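Local coordinates for Non-reducing end beta-L-arabinofuranosidase (Bacteroides thetaiotaomicron, PDB 5MQO), which is a GH127-family glycoside hydrolase of a gut bacterium, probably hydrolysing sugar linkages such as those of aceric acid in complex plant pectin, at residues Lys334-Tyr345 and Arg369-Asn380. Sequence-based numbering, arbitrary orientation.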
ATOM      1  N   LYS A 334     -15.999  -3.289  -2.797  1.00 46.85           N
ATOM      2  CA  LYS A 334     -15.151  -3.870  -3.837  1.00 46.38           C
ATOM      3  C   LYS A 334     -13.693  -4.126  -3.440  1.00 47.42           C
ATOM      4  O   LYS A 334     -12.815  -4.154  -4.304  1.00 49.55           O
ATOM      5  CB  LYS A 334     -15.183  -2.951  -5.049  1.00 44.97           C
ATOM      6  CG  LYS A 334     -16.539  -2.843  -5.685  1.00 45.54           C
ATOM      7  CD  LYS A 334     -16.455  -2.046  -6.967  1.00 45.63           C
ATOM      8  CE  LYS A 334     -17.840  -1.646  -7.455  1.00 45.93           C
ATOM      9  NZ  LYS A 334     -17.684  -0.786  -8.659  1.00 47.06           N
ATOM     10  N   MET A 335     -13.420  -4.314  -2.153  1.00 47.64           N
ATOM     11  CA  MET A 335     -12.043  -4.454  -1.681  1.00 45.91           C
ATOM     12  C   MET A 335     -11.948  -5.726  -0.910  1.00 44.91           C
ATOM     13  O   MET A 335     -12.803  -6.008  -0.064  1.00 45.78           O
ATOM     14  CB  MET A 335     -11.685  -3.309  -0.766  1.00 46.60           C
ATOM     15  CG  MET A 335     -10.299  -3.390  -0.165  1.00 46.41           C
ATOM     16  SD  MET A 335      -9.945  -1.928   0.810  1.00 49.08           S
ATOM     17  CE  MET A 335     -10.697  -2.452   2.345  1.00 47.36           C
ATOM     18  N   TYR A 336     -10.896  -6.483  -1.168  1.00 43.66           N
ATOM     19  CA  TYR A 336     -10.639  -7.664  -0.356  1.00 45.51           C
ATOM     20  C   TYR A 336     -10.217  -7.264   1.079  1.00 46.39           C
ATOM     21  O   TYR A 336      -9.697  -6.168   1.306  1.00 48.41           O
ATOM     22  CB  TYR A 336      -9.617  -8.551  -1.027  1.00 43.56           C
ATOM     23  CG  TYR A 336     -10.155  -9.179  -2.252  1.00 44.09           C
ATOM     24  CD1 TYR A 336     -10.065  -8.556  -3.495  1.00 45.82           C
ATOM     25  CD2 TYR A 336     -10.750 -10.419  -2.190  1.00 45.55           C
ATOM     26  CE1 TYR A 336     -10.560  -9.173  -4.654  1.00 46.25           C
ATOM     27  CE2 TYR A 336     -11.262 -11.042  -3.319  1.00 46.00           C
ATOM     28  CZ  TYR A 336     -11.164 -10.430  -4.557  1.00 46.69           C
ATOM     29  OH  TYR A 336     -11.680 -11.077  -5.672  1.00 47.65           O
ATOM     30  N   VAL A 337     -10.435  -8.162   2.034  1.00 46.64           N
ATOM     31  CA  VAL A 337     -10.097  -7.929   3.455  1.00 46.24           C
ATOM     32  C   VAL A 337      -8.618  -7.606   3.739  1.00 46.07           C
ATOM     33  O   VAL A 337      -8.309  -7.027   4.761  1.00 47.92           O
ATOM     34  CB  VAL A 337     -10.565  -9.131   4.304  1.00 48.19           C
ATOM     35  CG1 VAL A 337      -9.704 -10.354   3.996  1.00 49.82           C
ATOM     36  CG2 VAL A 337     -10.561  -8.818   5.799  1.00 48.29           C
ATOM     37  N   THR A 338      -7.730  -7.967   2.819  1.00 47.03           N
ATOM     38  CA  THR A 338      -6.316  -7.601   2.825  1.00 46.02           C
ATOM     39  C   THR A 338      -5.986  -6.234   2.207  1.00 45.49           C
ATOM     40  O   THR A 338      -4.810  -5.857   2.111  1.00 43.29           O
ATOM     41  CB  THR A 338      -5.523  -8.645   2.008  1.00 47.43           C
ATOM     42  OG1 THR A 338      -5.990  -8.678   0.653  1.00 47.07           O
ATOM     43  CG2 THR A 338      -5.684 -10.028   2.601  1.00 48.94           C
ATOM     44  N   GLY A 339      -7.006  -5.501   1.768  1.00 47.12           N
ATOM     45  CA  GLY A 339      -6.819  -4.190   1.094  1.00 47.72           C
ATOM     46  C   GLY A 339      -6.619  -4.279  -0.416  1.00 46.50           C
ATOM     47  O   GLY A 339      -6.565  -3.263  -1.099  1.00 43.59           O
ATOM     48  N   ALA A 340      -6.559  -5.498  -0.946  1.00 47.24           N
ATOM     49  CA  ALA A 340      -6.179  -5.687  -2.338  1.00 48.47           C
ATOM     50  C   ALA A 340      -7.362  -5.348  -3.211  1.00 48.21           C
ATOM     51  O   ALA A 340      -8.496  -5.411  -2.748  1.00 49.61           O
ATOM     52  CB  ALA A 340      -5.693  -7.105  -2.602  1.00 48.02           C
ATOM     53  N   CYS A 341      -7.079  -4.969  -4.451  1.00 46.19           N
ATOM     54  CA  CYS A 341      -8.089  -4.503  -5.342  1.00 47.75           C
ATOM     55  C   CYS A 341      -7.985  -5.198  -6.711  1.00 47.51           C
ATOM     56  O   CYS A 341      -6.906  -5.300  -7.288  1.00 50.55           O
ATOM     57  CB  CYS A 341      -7.974  -2.980  -5.478  1.00 48.72           C
ATOM     58  SG  CYS A 341      -8.187  -2.060  -3.923  1.00 49.64           S
ATOM     59  N   GLY A 342      -9.128  -5.632  -7.227  1.00 45.83           N
ATOM     60  CA  GLY A 342      -9.230  -6.201  -8.545  1.00 45.84           C
ATOM     61  C   GLY A 342      -9.529  -7.682  -8.444  1.00 45.16           C
ATOM     62  O   GLY A 342      -8.638  -8.489  -8.266  1.00 43.85           O
ATOM     63  N   ALA A 343     -10.810  -7.984  -8.577  1.00 47.37           N
ATOM     64  CA  ALA A 343     -11.405  -9.302  -8.532  1.00 48.25           C
ATOM     65  C   ALA A 343     -11.370 -10.098  -9.821  1.00 50.40           C
ATOM     66  O   ALA A 343     -11.600 -11.308  -9.777  1.00 53.56           O
ATOM     67  CB  ALA A 343     -12.863  -9.123  -8.179  1.00 49.30           C
ATOM     68  N   LEU A 344     -11.185  -9.434 -10.971  1.00 52.10           N
ATOM     69  CA  LEU A 344     -11.385 -10.080 -12.288  1.00 49.96           C
ATOM     70  C   LEU A 344     -10.101 -10.024 -13.053  1.00 51.53           C
ATOM     71  O   LEU A 344      -9.534  -8.958 -13.232  1.00 52.63           O
ATOM     72  CB  LEU A 344     -12.480  -9.408 -13.121  1.00 47.04           C
ATOM     73  CG  LEU A 344     -13.828  -9.097 -12.458  1.00 46.65           C
ATOM     74  CD1 LEU A 344     -14.605  -8.095 -13.288  1.00 46.03           C
ATOM     75  CD2 LEU A 344     -14.679 -10.327 -12.208  1.00 45.73           C
ATOM     76  N   TYR A 345      -9.651 -11.193 -13.486  1.00 54.48           N
ATOM     77  CA  TYR A 345      -8.642 -11.314 -14.538  1.00 55.09           C
ATOM     78  C   TYR A 345      -9.240 -10.715 -15.825  1.00 53.99           C
ATOM     79  O   TYR A 345      -8.612  -9.875 -16.462  1.00 55.94           O
ATOM     80  CB  TYR A 345      -8.251 -12.801 -14.759  1.00 56.26           C
ATOM     81  CG  TYR A 345      -7.311 -13.415 -13.699  1.00 57.94           C
ATOM     82  CD1 TYR A 345      -7.693 -13.557 -12.357  1.00 56.86           C
ATOM     83  CD2 TYR A 345      -6.037 -13.875 -14.056  1.00 57.76           C
ATOM     84  CE1 TYR A 345      -6.824 -14.109 -11.418  1.00 57.80           C
ATOM     85  CE2 TYR A 345      -5.183 -14.434 -13.123  1.00 57.20           C
ATOM     86  CZ  TYR A 345      -5.576 -14.548 -11.811  1.00 56.67           C
ATOM     87  OH  TYR A 345      -4.715 -15.097 -10.902  1.00 55.21           O
ATOM     88  N   ARG A 369     -18.319  -6.358 -10.003  1.00 47.85           N
ATOM     89  CA  ARG A 369     -19.601  -5.913  -9.431  1.00 47.46           C
ATOM     90  C   ARG A 369     -19.439  -5.667  -7.945  1.00 46.81           C
ATOM     91  O   ARG A 369     -18.562  -6.264  -7.323  1.00 46.27           O
ATOM     92  CB  ARG A 369     -20.685  -6.991  -9.556  1.00 50.04           C
ATOM     93  CG  ARG A 369     -21.225  -7.277 -10.971  1.00 54.23           C
ATOM     94  CD  ARG A 369     -22.439  -8.236 -10.951  1.00 55.42           C
ATOM     95  NE  ARG A 369     -22.318  -9.234  -9.876  1.00 54.20           N
ATOM     96  CZ  ARG A 369     -21.668 -10.384  -9.981  1.00 54.45           C
ATOM     97  NH1 ARG A 369     -21.105 -10.754 -11.120  1.00 56.22           N
ATOM     98  NH2 ARG A 369     -21.590 -11.191  -8.945  1.00 54.97           N
ATOM     99  N   PRO A 370     -20.282  -4.805  -7.356  1.00 46.54           N
ATOM    100  CA  PRO A 370     -20.288  -4.684  -5.909  1.00 47.59           C
ATOM    101  C   PRO A 370     -20.424  -6.060  -5.219  1.00 49.15           C
ATOM    102  O   PRO A 370     -21.141  -6.948  -5.718  1.00 51.48           O
ATOM    103  CB  PRO A 370     -21.531  -3.815  -5.622  1.00 48.82           C
ATOM    104  CG  PRO A 370     -21.921  -3.177  -6.912  1.00 47.71           C
ATOM    105  CD  PRO A 370     -21.091  -3.761  -8.006  1.00 47.01           C
ATOM    106  N   TYR A 371     -19.718  -6.232  -4.104  1.00 47.51           N
ATOM    107  CA  TYR A 371     -19.647  -7.495  -3.391  1.00 46.46           C
ATOM    108  C   TYR A 371     -19.229  -8.730  -4.219  1.00 47.60           C
ATOM    109  O   TYR A 371     -19.506  -9.871  -3.803  1.00 52.76           O
ATOM    110  CB  TYR A 371     -20.974  -7.757  -2.679  1.00 45.54           C
ATOM    111  CG  TYR A 371     -21.479  -6.548  -1.972  1.00 46.21           C
ATOM    112  CD1 TYR A 371     -20.872  -6.094  -0.788  1.00 45.83           C
ATOM    113  CD2 TYR A 371     -22.532  -5.807  -2.500  1.00 46.49           C
ATOM    114  CE1 TYR A 371     -21.327  -4.938  -0.148  1.00 45.83           C
ATOM    115  CE2 TYR A 371     -23.010  -4.677  -1.855  1.00 47.07           C
ATOM    116  CZ  TYR A 371     -22.398  -4.237  -0.685  1.00 45.98           C
ATOM    117  OH  TYR A 371     -22.876  -3.094  -0.096  1.00 45.40           O
ATOM    118  N   GLN A 372     -18.575  -8.549  -5.362  1.00 45.63           N
ATOM    119  CA  GLN A 372     -18.082  -9.700  -6.116  1.00 47.10           C
ATOM    120  C   GLN A 372     -16.628  -9.915  -5.723  1.00 46.88           C
ATOM    121  O   GLN A 372     -15.720  -9.279  -6.281  1.00 45.73           O
ATOM    122  CB  GLN A 372     -18.236  -9.501  -7.625  1.00 48.36           C
ATOM    123  CG  GLN A 372     -17.639 -10.613  -8.472  1.00 48.65           C
ATOM    124  CD  GLN A 372     -17.770 -10.364  -9.956  1.00 50.52           C
ATOM    125  OE1 GLN A 372     -17.910  -9.217 -10.435  1.00 54.94           O
ATOM    126  NE2 GLN A 372     -17.719 -11.446 -10.712  1.00 48.97           N
ATOM    127  N   LEU A 373     -16.409 -10.794  -4.748  1.00 48.22           N
ATOM    128  CA  LEU A 373     -15.075 -10.962  -4.150  1.00 49.79           C
ATOM    129  C   LEU A 373     -14.553 -12.393  -4.114  1.00 49.74           C
ATOM    130  O   LEU A 373     -14.185 -12.879  -3.056  1.00 54.35           O
ATOM    131  CB  LEU A 373     -15.056 -10.328  -2.754  1.00 50.48           C
ATOM    132  CG  LEU A 373     -15.379  -8.820  -2.789  1.00 51.94           C
ATOM    133  CD1 LEU A 373     -15.715  -8.299  -1.394  1.00 52.76           C
ATOM    134  CD2 LEU A 373     -14.243  -8.022  -3.428  1.00 52.03           C
ATOM    135  N   PRO A 374     -14.459 -13.055  -5.286  1.00 50.91           N
ATOM    136  CA  PRO A 374     -13.950 -14.426  -5.348  1.00 50.41           C
ATOM    137  C   PRO A 374     -12.518 -14.560  -4.822  1.00 49.21           C
ATOM    138  O   PRO A 374     -11.787 -13.601  -4.761  1.00 48.45           O
ATOM    139  CB  PRO A 374     -13.957 -14.711  -6.853  1.00 50.25           C
ATOM    140  CG  PRO A 374     -13.716 -13.377  -7.479  1.00 49.45           C
ATOM    141  CD  PRO A 374     -14.615 -12.502  -6.652  1.00 50.65           C
ATOM    142  N   ASN A 375     -12.128 -15.774  -4.518  1.00 48.28           N
ATOM    143  CA  ASN A 375     -10.970 -16.030  -3.722  1.00 49.21           C
ATOM    144  C   ASN A 375      -9.862 -16.636  -4.564  1.00 48.25           C
ATOM    145  O   ASN A 375      -8.765 -16.071  -4.625  1.00 49.32           O
ATOM    146  CB  ASN A 375     -11.360 -16.979  -2.589  1.00 51.82           C
ATOM    147  CG  ASN A 375     -12.187 -16.299  -1.507  1.00 54.13           C
ATOM    148  OD1 ASN A 375     -13.419 -16.408  -1.461  1.00 52.80           O
ATOM    149  ND2 ASN A 375     -11.496 -15.615  -0.603  1.00 57.97           N
ATOM    150  N   SER A 376     -10.140 -17.793  -5.174  1.00 46.50           N
ATOM    151  CA  SER A 376      -9.199 -18.477  -6.058  1.00 45.74           C
ATOM    152  C   SER A 376      -8.834 -17.627  -7.261  1.00 45.58           C
ATOM    153  O   SER A 376      -7.689 -17.674  -7.703  1.00 50.14           O
ATOM    154  CB  SER A 376      -9.741 -19.819  -6.576  1.00 45.91           C
ATOM    155  OG  SER A 376     -10.111 -20.722  -5.541  1.00 48.21           O
ATOM    156  N   THR A 377      -9.780 -16.860  -7.794  1.00 44.43           N
ATOM    157  CA  THR A 377      -9.515 -16.057  -8.957  1.00 45.38           C
ATOM    158  C   THR A 377      -9.379 -14.563  -8.673  1.00 45.99           C
ATOM    159  O   THR A 377      -9.430 -13.766  -9.611  1.00 48.60           O
ATOM    160  CB  THR A 377     -10.580 -16.295 -10.043  1.00 46.20           C
ATOM    161  OG1 THR A 377     -11.865 -15.990  -9.512  1.00 46.93           O
ATOM    162  CG2 THR A 377     -10.559 -17.764 -10.503  1.00 46.42           C
ATOM    163  N   ALA A 378      -9.178 -14.164  -7.421  1.00 46.90           N
ATOM    164  CA  ALA A 378      -8.836 -12.755  -7.121  1.00 48.31           C
ATOM    165  C   ALA A 378      -7.540 -12.412  -7.818  1.00 50.40           C
ATOM    166  O   ALA A 378      -6.563 -13.151  -7.698  1.00 52.21           O
ATOM    167  CB  ALA A 378      -8.677 -12.531  -5.635  1.00 48.10           C
ATOM    168  N   HIS A 379      -7.550 -11.332  -8.589  1.00 52.73           N
ATOM    169  CA  HIS A 379      -6.364 -10.906  -9.348  1.00 53.69           C
ATOM    170  C   HIS A 379      -5.422 -10.202  -8.381  1.00 51.55           C
ATOM    171  O   HIS A 379      -4.360 -10.729  -8.095  1.00 50.09           O
ATOM    172  CB  HIS A 379      -6.756 -10.017 -10.532  1.00 55.93           C
ATOM    173  CG  HIS A 379      -5.625  -9.694 -11.447  1.00 58.67           C
ATOM    174  ND1 HIS A 379      -5.271 -10.502 -12.501  1.00 63.28           N
ATOM    175  CD2 HIS A 379      -4.778  -8.642 -11.480  1.00 60.13           C
ATOM    176  CE1 HIS A 379      -4.242  -9.965 -13.140  1.00 64.49           C
ATOM    177  NE2 HIS A 379      -3.925  -8.834 -12.539  1.00 62.23           N
ATOM    178  N   ASN A 380      -5.833  -9.056  -7.841  1.00 50.23           N
ATOM    179  CA  ASN A 380      -5.068  -8.340  -6.808  1.00 50.83           C
ATOM    180  C   ASN A 380      -3.583  -8.158  -7.125  1.00 51.64           C
ATOM    181  O   ASN A 380      -2.679  -8.446  -6.335  1.00 51.45           O
ATOM    182  CB  ASN A 380      -5.252  -9.050  -5.498  1.00 52.16           C
ATOM    183  CG  ASN A 380      -6.683  -9.030  -5.041  1.00 54.55           C
ATOM    184  OD1 ASN A 380      -7.475  -8.163  -5.446  1.00 56.63           O
ATOM    185  ND2 ASN A 380      -7.029  -9.978  -4.169  1.00 55.71           N
TER
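Gly342 and Ala343 run beside Ala378 and Asn380, where the backbones of loops 334-345 and 369-380 come closest. The CA atoms of Ala343 and Ala378 are 4.5 Å apart. Gly342 O accepts a hydrogen bond from Asn380 N at 2.9 Å and a weak one from His379 N. Loop 334-345 holds a type I turn, Tyr336-Gly339; loop 369-380 holds a type II turn, Arg369-Gln372, and a type I turn, Asn375-Ala378.

The Tyr336 side chain reaches into 369-380. Its OH gives a hydrogen bond to Pro374 O at 2.7 Å, on a carbonyl lone pair. Leu373 CD2 sits 4.0 Å from the ring centroid, a CH-pi contact over one face. Asn380 ND2 lies over the opposite face, toward the rim; the amide stands at 81° to the ring. Chi1 of -63° sets Asn380 CG anti to the carbonyl carbon and carries the amide between the Tyr336 ring and Ala340 CB, 3.3 Å from CG. His379 turns its ring edge to the face of Tyr345, a T-shaped pair with centroids 4.8 Å apart. Thr377 O lies at the edge of that tyrosine ring, and Tyr345 OH is hydrogen-bonded to Lys447 NZ. The Leu344 and Gln372 side chains cross at about a right angle, with CD2 against the amide. Gln372 OE1 in turn accepts a hydrogen bond from Arg369 N and braces its turn.

The contact lies in the GH127 catalytic domain. It joins the loop leaving helix 317-333 to the loop entering helix 382-399. Ala340 and Cys341 pack on helix 382-399, while Met335 also touches helix 402-416. Ala343 and Leu344 form a classic beta bulge opposite Ser366, just before strand 347-349.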